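Side-chain contacts in putative peptidyl-arginine deiminase (Chlorobium tepidum, PDB 1XKN), which probably acts as a hydrolase that deiminates guanidino groups, with agmatine or peptidyl-arginine as the likely substrate: residues L43-S48 / E72-G77; A16-S21 / N288-N293; L47-T52 / K319-G324; P35-F40 / R67-E72. All blocks are in the same frame, centred on the assembly; numbering follows the deposited sequence.

Interaction 1: L43-S48 / E72-G77; sequences LAYQLS and ERDPEG
A chi1 of 169° at Tyr-45 puts CG opposite the backbone N and swings the ring off helix 36-50 onto the end of helix 60-73, where it meets Arg-73 and Asp-74. Arg-73 turns the other way: its CG stands opposite the carbonyl carbon, and the chain folds at chi2 (-70°). Only its base therefore packs, with Arg-73 CB 3.8 Å from Tyr-45 CB, while the guanidinium runs off to bond Ala-38 O through NH2. The carbonyl of Arg-73 lies over one face of the tyrosine ring, offset toward the rim, its O 3.7 Å from Tyr-45 CE1. Asp-74 adds its CB, 4.0 Å from Tyr-45 CD1, and its carboxylate is turned 73° from the ring plane.

Two waters complete the seam. One donates to Arg-73 O and lies 2.9 Å from Tyr-45 OH, so the phenol and the carbonyl oxygen over the ring face are joined by one water. The other donates both to Ser-48 OG and to Asp-74 OD2 (2.9 Å each). Ser-48 OG spends its own proton on Tyr-45 O, at 2.6 Å. Asp-74 starts a type I turn ending at Gly-77, and its two carboxylate oxygens take the backbone N-H of Lys-78 and Tyr-79, which fixes the group. The contact thus joins the two helices at the surface, where helix 60-73 gives way to a turn; from the same part of helix 36-50, Leu-43, Ala-44 and Leu-47 pack onto Leu-20 of strand 15-21, and Leu-47 and Ser-48 onto Val-53 of strand 52-57.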
# COMPACT_ATOMS: atom_id res chain seq x y z
N LEU A 43 -9.55 9.08 7.19
CA LEU A 43 -9.17 8.36 5.98
C LEU A 43 -10.39 7.72 5.32
O LEU A 43 -10.59 7.85 4.12
CB LEU A 43 -8.15 7.28 6.33
CG LEU A 43 -7.82 6.23 5.26
CD1 LEU A 43 -7.30 6.90 4.00
CD2 LEU A 43 -6.79 5.26 5.82
N ALA A 44 -11.21 7.04 6.12
CA ALA A 44 -12.40 6.39 5.60
C ALA A 44 -13.34 7.43 4.98
O ALA A 44 -13.93 7.19 3.93
CB ALA A 44 -13.12 5.63 6.71
N TYR A 45 -13.46 8.58 5.64
CA TYR A 45 -14.32 9.64 5.12
C TYR A 45 -13.82 10.12 3.77
O TYR A 45 -14.59 10.19 2.81
CB TYR A 45 -14.37 10.83 6.09
CG TYR A 45 -15.03 12.04 5.49
CD1 TYR A 45 -16.40 12.05 5.19
CD2 TYR A 45 -14.29 13.19 5.18
CE1 TYR A 45 -17.00 13.15 4.59
CE2 TYR A 45 -14.89 14.30 4.59
CZ TYR A 45 -16.24 14.27 4.30
OH TYR A 45 -16.83 15.37 3.71
N GLN A 46 -12.54 10.47 3.68
CA GLN A 46 -11.99 10.93 2.41
C GLN A 46 -12.20 9.87 1.33
O GLN A 46 -12.57 10.19 0.20
CB GLN A 46 -10.49 11.25 2.55
CG GLN A 46 -10.19 12.55 3.28
CD GLN A 46 -10.89 13.75 2.66
OE1 GLN A 46 -11.01 13.85 1.44
NE2 GLN A 46 -11.34 14.67 3.50
N LEU A 47 -11.98 8.61 1.67
CA LEU A 47 -12.17 7.54 0.70
C LEU A 47 -13.62 7.40 0.27
O LEU A 47 -13.91 7.13 -0.90
CB LEU A 47 -11.68 6.20 1.27
CG LEU A 47 -10.17 6.07 1.47
CD1 LEU A 47 -9.88 4.79 2.24
CD2 LEU A 47 -9.47 6.06 0.12
N SER A 48 -14.54 7.61 1.21
CA SER A 48 -15.97 7.49 0.89
C SER A 48 -16.45 8.56 -0.08
O SER A 48 -17.53 8.44 -0.65
CB SER A 48 -16.82 7.50 2.18
OG SER A 48 -16.83 8.78 2.80
N GLU A 72 -18.62 12.16 13.02
CA GLU A 72 -18.01 13.45 13.30
C GLU A 72 -17.44 14.03 12.01
O GLU A 72 -17.31 15.25 11.87
CB GLU A 72 -16.88 13.32 14.33
CG GLU A 72 -17.32 12.79 15.68
CD GLU A 72 -16.36 13.15 16.79
OE1 GLU A 72 -16.25 14.35 17.11
OE2 GLU A 72 -15.70 12.24 17.34
N ARG A 73 -17.09 13.15 11.08
CA ARG A 73 -16.54 13.57 9.80
C ARG A 73 -17.67 13.79 8.80
O ARG A 73 -17.58 14.65 7.92
CB ARG A 73 -15.59 12.50 9.26
CG ARG A 73 -14.49 12.07 10.22
CD ARG A 73 -13.46 13.17 10.43
NE ARG A 73 -12.36 12.70 11.28
CZ ARG A 73 -11.25 13.39 11.51
NH1 ARG A 73 -11.07 14.58 10.94
NH2 ARG A 73 -10.31 12.89 12.30
N ASP A 74 -18.73 13.01 8.94
CA ASP A 74 -19.89 13.07 8.05
C ASP A 74 -21.15 13.06 8.91
O ASP A 74 -21.86 12.06 8.98
CB ASP A 74 -19.87 11.84 7.14
CG ASP A 74 -20.76 11.99 5.92
OD1 ASP A 74 -21.62 12.90 5.89
OD2 ASP A 74 -20.61 11.17 4.98
N PRO A 75 -21.46 14.19 9.56
CA PRO A 75 -22.64 14.33 10.43
C PRO A 75 -23.98 13.94 9.81
O PRO A 75 -24.85 13.41 10.50
CB PRO A 75 -22.59 15.80 10.84
CG PRO A 75 -21.94 16.46 9.66
CD PRO A 75 -20.81 15.50 9.36
N GLU A 76 -24.14 14.19 8.52
CA GLU A 76 -25.39 13.86 7.84
C GLU A 76 -25.35 12.50 7.16
O GLU A 76 -26.37 12.03 6.64
CB GLU A 76 -25.72 14.94 6.81
CG GLU A 76 -25.72 16.36 7.38
CD GLU A 76 -26.61 16.50 8.59
OE1 GLU A 76 -27.83 16.24 8.47
OE2 GLU A 76 -26.10 16.88 9.67
N GLY A 77 -24.19 11.86 7.16
CA GLY A 77 -24.07 10.55 6.53
C GLY A 77 -24.25 10.60 5.03
O GLY A 77 -24.83 9.69 4.43
O HOH W 1 -18.62 16.13 5.88
O HOH W 2 -18.58 9.14 5.13

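Interaction 2: A16-S21 / N288-N293; sequences ASTWLS and NFYIAN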
# COMPACT_ATOMS: atom_id res chain seq x y z
N ALA A 16 -13.12 -0.59 -7.43
CA ALA A 16 -14.48 -0.98 -7.09
C ALA A 16 -14.63 -0.49 -5.65
O ALA A 16 -15.72 -0.08 -5.23
CB ALA A 16 -14.63 -2.50 -7.15
N SER A 17 -13.53 -0.54 -4.90
CA SER A 17 -13.53 -0.11 -3.50
C SER A 17 -12.10 -0.01 -2.97
O SER A 17 -11.14 -0.27 -3.69
CB SER A 17 -14.26 -1.13 -2.63
OG SER A 17 -13.42 -2.25 -2.37
N THR A 18 -12.00 0.38 -1.71
CA THR A 18 -10.72 0.43 -1.00
C THR A 18 -10.98 -0.31 0.30
O THR A 18 -12.03 -0.12 0.92
CB THR A 18 -10.27 1.86 -0.65
OG1 THR A 18 -9.97 2.59 -1.84
CG2 THR A 18 -9.02 1.81 0.24
N TRP A 19 -10.04 -1.16 0.69
CA TRP A 19 -10.17 -1.92 1.92
C TRP A 19 -9.32 -1.35 3.05
O TRP A 19 -8.24 -0.82 2.82
CB TRP A 19 -9.76 -3.38 1.70
CG TRP A 19 -10.82 -4.17 1.01
CD1 TRP A 19 -11.09 -4.19 -0.33
CD2 TRP A 19 -11.79 -5.01 1.63
NE1 TRP A 19 -12.18 -4.98 -0.58
CE2 TRP A 19 -12.63 -5.50 0.61
CE3 TRP A 19 -12.04 -5.40 2.95
CZ2 TRP A 19 -13.70 -6.36 0.86
CZ3 TRP A 19 -13.11 -6.25 3.21
CH2 TRP A 19 -13.93 -6.72 2.17
N LEU A 20 -9.85 -1.49 4.26
CA LEU A 20 -9.19 -1.03 5.48
C LEU A 20 -9.43 -2.07 6.57
O LEU A 20 -10.42 -2.80 6.53
CB LEU A 20 -9.78 0.29 5.95
CG LEU A 20 -9.75 1.51 5.03
CD1 LEU A 20 -10.52 2.65 5.68
CD2 LEU A 20 -8.31 1.92 4.77
N SER A 21 -8.52 -2.12 7.54
CA SER A 21 -8.65 -3.01 8.68
C SER A 21 -8.64 -2.06 9.87
O SER A 21 -7.59 -1.53 10.24
CB SER A 21 -7.47 -3.99 8.76
OG SER A 21 -7.53 -4.97 7.75
N ASN A 288 4.34 7.26 0.91
CA ASN A 288 3.34 6.34 1.42
C ASN A 288 1.93 6.91 1.23
O ASN A 288 1.11 6.89 2.15
CB ASN A 288 3.61 6.04 2.90
CG ASN A 288 3.14 4.65 3.31
OD1 ASN A 288 3.67 3.63 2.84
ND2 ASN A 288 2.14 4.60 4.18
N PHE A 289 1.67 7.41 0.03
CA PHE A 289 0.37 7.97 -0.33
C PHE A 289 -0.49 6.88 -0.96
O PHE A 289 0.01 5.81 -1.32
CB PHE A 289 0.55 9.13 -1.33
CG PHE A 289 1.19 8.72 -2.64
CD1 PHE A 289 0.44 8.12 -3.65
CD2 PHE A 289 2.55 8.93 -2.86
CE1 PHE A 289 1.03 7.74 -4.86
CE2 PHE A 289 3.15 8.55 -4.07
CZ PHE A 289 2.39 7.96 -5.07
N TYR A 290 -1.79 7.14 -1.08
CA TYR A 290 -2.68 6.17 -1.69
C TYR A 290 -3.46 6.82 -2.82
O TYR A 290 -4.01 7.91 -2.66
CB TYR A 290 -3.67 5.61 -0.65
CG TYR A 290 -4.69 4.67 -1.24
CD1 TYR A 290 -4.31 3.47 -1.83
CD2 TYR A 290 -6.05 4.98 -1.21
CE1 TYR A 290 -5.25 2.59 -2.38
CE2 TYR A 290 -7.01 4.11 -1.76
CZ TYR A 290 -6.60 2.93 -2.33
OH TYR A 290 -7.54 2.07 -2.86
N ILE A 291 -3.51 6.15 -3.97
CA ILE A 291 -4.24 6.67 -5.12
C ILE A 291 -5.65 6.08 -5.11
O ILE A 291 -5.80 4.86 -5.15
CB ILE A 291 -3.57 6.26 -6.46
CG1 ILE A 291 -2.11 6.70 -6.48
CG2 ILE A 291 -4.33 6.89 -7.62
CD1 ILE A 291 -1.28 5.97 -7.54
N ALA A 292 -6.66 6.93 -5.01
CA ALA A 292 -8.06 6.49 -5.03
C ALA A 292 -8.65 6.95 -6.36
O ALA A 292 -7.96 7.59 -7.15
CB ALA A 292 -8.82 7.11 -3.86
N ASN A 293 -9.92 6.66 -6.61
CA ASN A 293 -10.54 7.06 -7.87
C ASN A 293 -10.57 8.56 -8.13
O ASN A 293 -10.16 9.02 -9.20
CB ASN A 293 -11.96 6.50 -7.98
CG ASN A 293 -12.00 5.00 -8.19
OD1 ASN A 293 -10.96 4.36 -8.40
ND2 ASN A 293 -13.19 4.43 -8.16
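The Tyr-290 ring meets Thr-18 at its edge, OG1 lying near the ring plane beside the phenol, while the Thr-18 methyl stands to one side of that plane, 3.7 Å from Tyr-290 CE2. Leu-47 of helix 36-50, Thr-341 and Arg-96 also touch this tyrosine, and the residue is buried. The contact joins two sheets, consistent with the alpha/beta propeller (pentein) fold of the guanidino-group-modifying family: strand 15-21 lies in one, strand 290-291 at the edge of another. The two strands share no backbone pairing; the nearest CA atoms of segments 16-21 and 288-293, those of Thr-18 and Ala-292, are 7.7 Å apart, and side chains bridge the gap.

The tyrosine, with CG opposite its backbone N (chi1 176°), and the threonine reach for each other from opposite directions. Thr-18 has chi1 -67°, which sets OG1 beside its own N and sends the methyl the other way, so one hydroxyl receives the phenol while the methyl packs beside it. Tyr-290 OH donates to Thr-18 OG1. That oxygen is also hydrogen-bonded to OE1 of Glu-51, the residue following helix 36-50, so it stands between the phenol and a carboxylate that His-15 ND1 holds at OE1 and Asn-293 N at OE2. Ala-16 and Ser-17 form a classic beta bulge opposite Glu-344, where the chain turns a corner. The Tyr-290 OH to Thr-18 OG1 bond measures 2.7 Å, in a buried setting, and Thr-18 CG2 lies 3.4 Å from the same phenol oxygen.

Interaction 3: L47-T52 / K319-G324; sequences LSRSET and KREVVG
Arg-49, Glu-321 and Val-323 carry this surface contact, with Arg-49 giving the most. A single carboxylate oxygen, Glu-321 OE2, sits at the guanidinium edge between the two terminal nitrogens. The salt bridge runs through Arg-49 NH2 to Glu-321 OE2 at 3.3 Å, with an N-H...O angle of 147°. NH2 approaches the syn lone pair, and the oxygen lies near the guanidinium plane. A second bond, from Arg-49 NH1 to Glu-321 OE2 at 3.4 Å, is weak. Because the guanidinium and carboxylate planes are 88° apart, the pair does not form the flat, two-oxygen arrangement, and both bonds are rather long and bent.

The arginine is bent at chi3 (59°), whereas Glu-321 is stretched out beyond CG. NH1 is shared with Gln-46 OE1, one helical turn back, which steadies the guanidinium. Val-323 CG2 also lies at the guanidinium edge, near its plane, 4.4 Å from Arg-49 NH1. Strand 321-326 is an outermost strand, hydrogen-bonded through Glu-321 and Val-323 to strand 295-300; the salt bridge ties it to the C-terminal end of helix 36-50, whose Leu-47 packs on Leu-297 of that neighbouring strand.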
# COMPACT_ATOMS: atom_id res chain seq x y z
N LEU A 47 -11.98 8.61 1.67
CA LEU A 47 -12.17 7.54 0.70
C LEU A 47 -13.62 7.40 0.27
O LEU A 47 -13.91 7.13 -0.90
CB LEU A 47 -11.68 6.20 1.27
CG LEU A 47 -10.17 6.07 1.47
CD1 LEU A 47 -9.88 4.79 2.24
CD2 LEU A 47 -9.47 6.06 0.12
N SER A 48 -14.54 7.61 1.21
CA SER A 48 -15.97 7.49 0.89
C SER A 48 -16.45 8.56 -0.08
O SER A 48 -17.53 8.44 -0.65
CB SER A 48 -16.82 7.50 2.18
OG SER A 48 -16.83 8.78 2.80
N ARG A 49 -15.66 9.61 -0.25
CA ARG A 49 -16.02 10.68 -1.18
C ARG A 49 -15.76 10.20 -2.60
O ARG A 49 -16.37 10.67 -3.56
CB ARG A 49 -15.17 11.93 -0.92
CG ARG A 49 -15.38 12.57 0.43
CD ARG A 49 -14.44 13.75 0.59
NE ARG A 49 -14.64 14.74 -0.46
CZ ARG A 49 -13.67 15.46 -1.02
NH1 ARG A 49 -12.42 15.29 -0.62
NH2 ARG A 49 -13.95 16.34 -1.97
N SER A 50 -14.86 9.22 -2.71
CA SER A 50 -14.43 8.68 -3.99
C SER A 50 -15.02 7.34 -4.41
O SER A 50 -15.37 7.15 -5.58
CB SER A 50 -12.90 8.56 -3.98
OG SER A 50 -12.42 7.85 -5.10
N GLU A 51 -15.14 6.42 -3.46
CA GLU A 51 -15.63 5.09 -3.79
C GLU A 51 -16.09 4.34 -2.55
O GLU A 51 -16.09 4.89 -1.44
CB GLU A 51 -14.49 4.31 -4.47
CG GLU A 51 -13.30 4.03 -3.54
CD GLU A 51 -11.94 4.19 -4.21
OE1 GLU A 51 -11.06 3.34 -3.98
OE2 GLU A 51 -11.74 5.18 -4.95
N THR A 52 -16.48 3.09 -2.75
CA THR A 52 -16.92 2.22 -1.67
C THR A 52 -15.74 1.94 -0.76
O THR A 52 -14.60 1.79 -1.23
CB THR A 52 -17.43 0.88 -2.23
OG1 THR A 52 -18.55 1.10 -3.10
CG2 THR A 52 -17.85 -0.04 -1.09
N LYS A 319 -5.98 14.95 -12.71
CA LYS A 319 -7.41 14.65 -12.78
C LYS A 319 -8.02 14.30 -11.42
O LYS A 319 -9.22 14.08 -11.32
CB LYS A 319 -7.64 13.51 -13.78
CG LYS A 319 -7.33 13.89 -15.22
CD LYS A 319 -7.33 12.68 -16.17
CE LYS A 319 -6.11 11.80 -15.95
NZ LYS A 319 -5.98 10.72 -16.98
N ARG A 320 -7.19 14.27 -10.38
CA ARG A 320 -7.65 13.93 -9.04
C ARG A 320 -7.41 15.06 -8.05
O ARG A 320 -6.66 16.00 -8.34
CB ARG A 320 -6.93 12.68 -8.54
CG ARG A 320 -7.21 11.39 -9.31
CD ARG A 320 -6.34 10.27 -8.75
NE ARG A 320 -6.77 8.93 -9.13
CZ ARG A 320 -6.43 8.32 -10.26
NH1 ARG A 320 -6.87 7.09 -10.50
NH2 ARG A 320 -5.65 8.93 -11.15
N GLU A 321 -8.04 15.00 -6.89
CA GLU A 321 -7.82 16.02 -5.87
C GLU A 321 -6.84 15.45 -4.85
O GLU A 321 -7.14 14.46 -4.19
CB GLU A 321 -9.11 16.40 -5.16
CG GLU A 321 -8.91 17.56 -4.18
CD GLU A 321 -10.04 17.72 -3.18
OE1 GLU A 321 -9.97 18.66 -2.37
OE2 GLU A 321 -10.99 16.91 -3.22
N VAL A 322 -5.67 16.07 -4.73
CA VAL A 322 -4.67 15.60 -3.77
C VAL A 322 -4.95 16.20 -2.40
O VAL A 322 -4.88 17.42 -2.21
CB VAL A 322 -3.24 15.98 -4.22
CG1 VAL A 322 -2.23 15.48 -3.20
CG2 VAL A 322 -2.95 15.36 -5.59
N VAL A 323 -5.27 15.34 -1.44
CA VAL A 323 -5.61 15.75 -0.08
C VAL A 323 -4.66 15.21 0.97
O VAL A 323 -4.32 14.02 0.96
CB VAL A 323 -7.04 15.29 0.29
CG1 VAL A 323 -7.37 15.66 1.72
CG2 VAL A 323 -8.04 15.91 -0.67
N GLY A 324 -4.23 16.07 1.89
CA GLY A 324 -3.34 15.63 2.94
C GLY A 324 -4.10 15.16 4.16
O GLY A 324 -5.20 15.63 4.45

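Interaction 4: P35-F40 / R67-E72; sequences PVPAVF and RELLKE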
# COMPACT_ATOMS: atom_id res chain seq x y z
N PRO A 35 -5.41 8.65 19.67
CA PRO A 35 -5.60 9.46 18.46
C PRO A 35 -5.78 8.66 17.16
O PRO A 35 -6.32 9.17 16.18
CB PRO A 35 -4.33 10.31 18.40
CG PRO A 35 -3.86 10.35 19.82
CD PRO A 35 -4.10 8.94 20.28
N VAL A 36 -5.33 7.42 17.16
CA VAL A 36 -5.38 6.57 15.97
C VAL A 36 -6.74 6.35 15.31
O VAL A 36 -6.88 6.53 14.10
CB VAL A 36 -4.70 5.21 16.25
CG1 VAL A 36 -4.67 4.36 14.99
CG2 VAL A 36 -3.28 5.45 16.75
N PRO A 37 -7.76 5.93 16.08
CA PRO A 37 -9.08 5.71 15.49
C PRO A 37 -9.61 6.90 14.69
O PRO A 37 -10.20 6.73 13.62
CB PRO A 37 -9.95 5.38 16.71
CG PRO A 37 -9.23 6.07 17.84
CD PRO A 37 -7.80 5.74 17.54
N ALA A 38 -9.38 8.11 15.20
CA ALA A 38 -9.84 9.31 14.51
C ALA A 38 -9.17 9.47 13.15
O ALA A 38 -9.78 9.95 12.20
CB ALA A 38 -9.59 10.55 15.37
N VAL A 39 -7.90 9.05 13.05
CA VAL A 39 -7.18 9.16 11.78
C VAL A 39 -7.82 8.22 10.77
O VAL A 39 -7.98 8.57 9.60
CB VAL A 39 -5.69 8.83 11.94
CG1 VAL A 39 -4.96 9.05 10.62
CG2 VAL A 39 -5.07 9.69 13.03
N PHE A 40 -8.18 7.02 11.21
CA PHE A 40 -8.81 6.07 10.31
C PHE A 40 -10.18 6.59 9.87
O PHE A 40 -10.60 6.36 8.74
CB PHE A 40 -8.94 4.69 10.96
CG PHE A 40 -7.69 3.87 10.87
CD1 PHE A 40 -6.61 4.12 11.71
CD2 PHE A 40 -7.58 2.86 9.93
CE1 PHE A 40 -5.43 3.38 11.60
CE2 PHE A 40 -6.41 2.11 9.81
CZ PHE A 40 -5.33 2.37 10.65
N ARG A 67 -18.48 3.86 13.37
CA ARG A 67 -19.58 4.67 12.87
C ARG A 67 -19.70 5.99 13.64
O ARG A 67 -20.04 7.02 13.05
CB ARG A 67 -20.91 3.90 12.95
CG ARG A 67 -21.05 2.81 11.90
CD ARG A 67 -22.39 2.10 12.02
NE ARG A 67 -22.54 1.05 11.02
CZ ARG A 67 -22.77 1.26 9.73
NH1 ARG A 67 -22.87 2.50 9.27
NH2 ARG A 67 -22.88 0.24 8.89
N GLU A 68 -19.42 5.97 14.93
CA GLU A 68 -19.51 7.19 15.72
C GLU A 68 -18.46 8.20 15.27
O GLU A 68 -18.77 9.37 15.05
CB GLU A 68 -19.32 6.89 17.21
CG GLU A 68 -19.36 8.12 18.10
CD GLU A 68 -20.69 8.85 18.05
OE1 GLU A 68 -20.75 10.00 18.54
OE2 GLU A 68 -21.67 8.28 17.52
N LEU A 69 -17.22 7.75 15.12
CA LEU A 69 -16.14 8.62 14.68
C LEU A 69 -16.40 9.14 13.28
O LEU A 69 -16.10 10.28 12.96
CB LEU A 69 -14.80 7.87 14.74
CG LEU A 69 -14.25 7.62 16.14
CD1 LEU A 69 -13.23 6.49 16.12
CD2 LEU A 69 -13.62 8.91 16.68
N LEU A 70 -16.98 8.29 12.43
CA LEU A 70 -17.29 8.69 11.07
C LEU A 70 -18.39 9.75 11.06
O LEU A 70 -18.44 10.59 10.16
CB LEU A 70 -17.72 7.48 10.24
CG LEU A 70 -16.57 6.58 9.79
CD1 LEU A 70 -17.11 5.28 9.21
CD2 LEU A 70 -15.73 7.32 8.75
N LYS A 71 -19.26 9.71 12.06
CA LYS A 71 -20.35 10.67 12.15
C LYS A 71 -19.81 12.08 12.42
O LYS A 71 -20.45 13.07 12.09
CB LYS A 71 -21.33 10.26 13.25
CG LYS A 71 -22.61 11.07 13.28
CD LYS A 71 -23.58 10.53 14.32
CE LYS A 71 -24.86 11.35 14.37
NZ LYS A 71 -25.55 11.36 13.05
N GLU A 72 -18.62 12.16 13.02
CA GLU A 72 -18.01 13.45 13.30
C GLU A 72 -17.44 14.03 12.01
O GLU A 72 -17.31 15.25 11.87
CB GLU A 72 -16.88 13.32 14.33
CG GLU A 72 -17.32 12.79 15.68
CD GLU A 72 -16.36 13.15 16.79
OE1 GLU A 72 -16.25 14.35 17.11
OE2 GLU A 72 -15.70 12.24 17.34
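Leu-69 is the side chain that bridges the two helices here, pressing its branched end onto Pro-37 and Ala-38. The helices, 36-50 and 60-73, are the connections of two successive beta-alpha-beta crossovers, linking the parallel strands 15-21, 52-57 and 83-87, and they lie side by side with the CA atoms of Ala-38 and Leu-69 6.3 Å apart.

At Leu-69, chi1 of -73° holds CG beside the backbone N and opposite the carbonyl carbon, and chi2 of 160° directs CD1 to the proline, with CD2 on the Ala-38 side at longer range. Leu-69 CD1 lies 3.5 Å from Pro-37 CB, a snug apolar contact, and 3.9 Å from Pro-37 C. Pro-37 offers a rigid ring, and as it belongs to the first turn of the helix its missing N-H costs no helical bond. The leucine extends its packing to Ala-41, one turn further along helix 36-50. Its neighbour Leu-70 serves the sheet side instead, lying on Ile-83 and Phe-85 of strand 83-87 and on Ala-44. Phe-40 turns its ring away from the helix 60-73 segment, toward Pro-23, Leu-330 and Val-340. A proline and an alanine on helix 36-50 thus meet a leucine on helix 60-73: Leu-69 CD2 stands 4.5 Å from Ala-38 CB, while Leu-69 CD1 is 4.3 Å from Ala-38 N.

Helix 36-50 is the common element: interactions 4, 1 and 3 use it in order from its start to its end, and interaction 2 lies against its inner side, using the strand that precedes it. Interactions 1 and 4 both join it to helix 60-73, their centres 9 Å apart, whereas interactions 2 and 3 take strand 15-21 and the helix to strands 290-291 and 321-326 of one sheet. Interaction 2 is buried, about 8 Å from the chain centre; the others are at the surface. Centres of interactions 3 and 4 lie 17 Å apart. Interactions 1 and 4 pack neighbouring helices, while 2 and 3 bring residues 16-52 against residues 288-324, some 267 positions later.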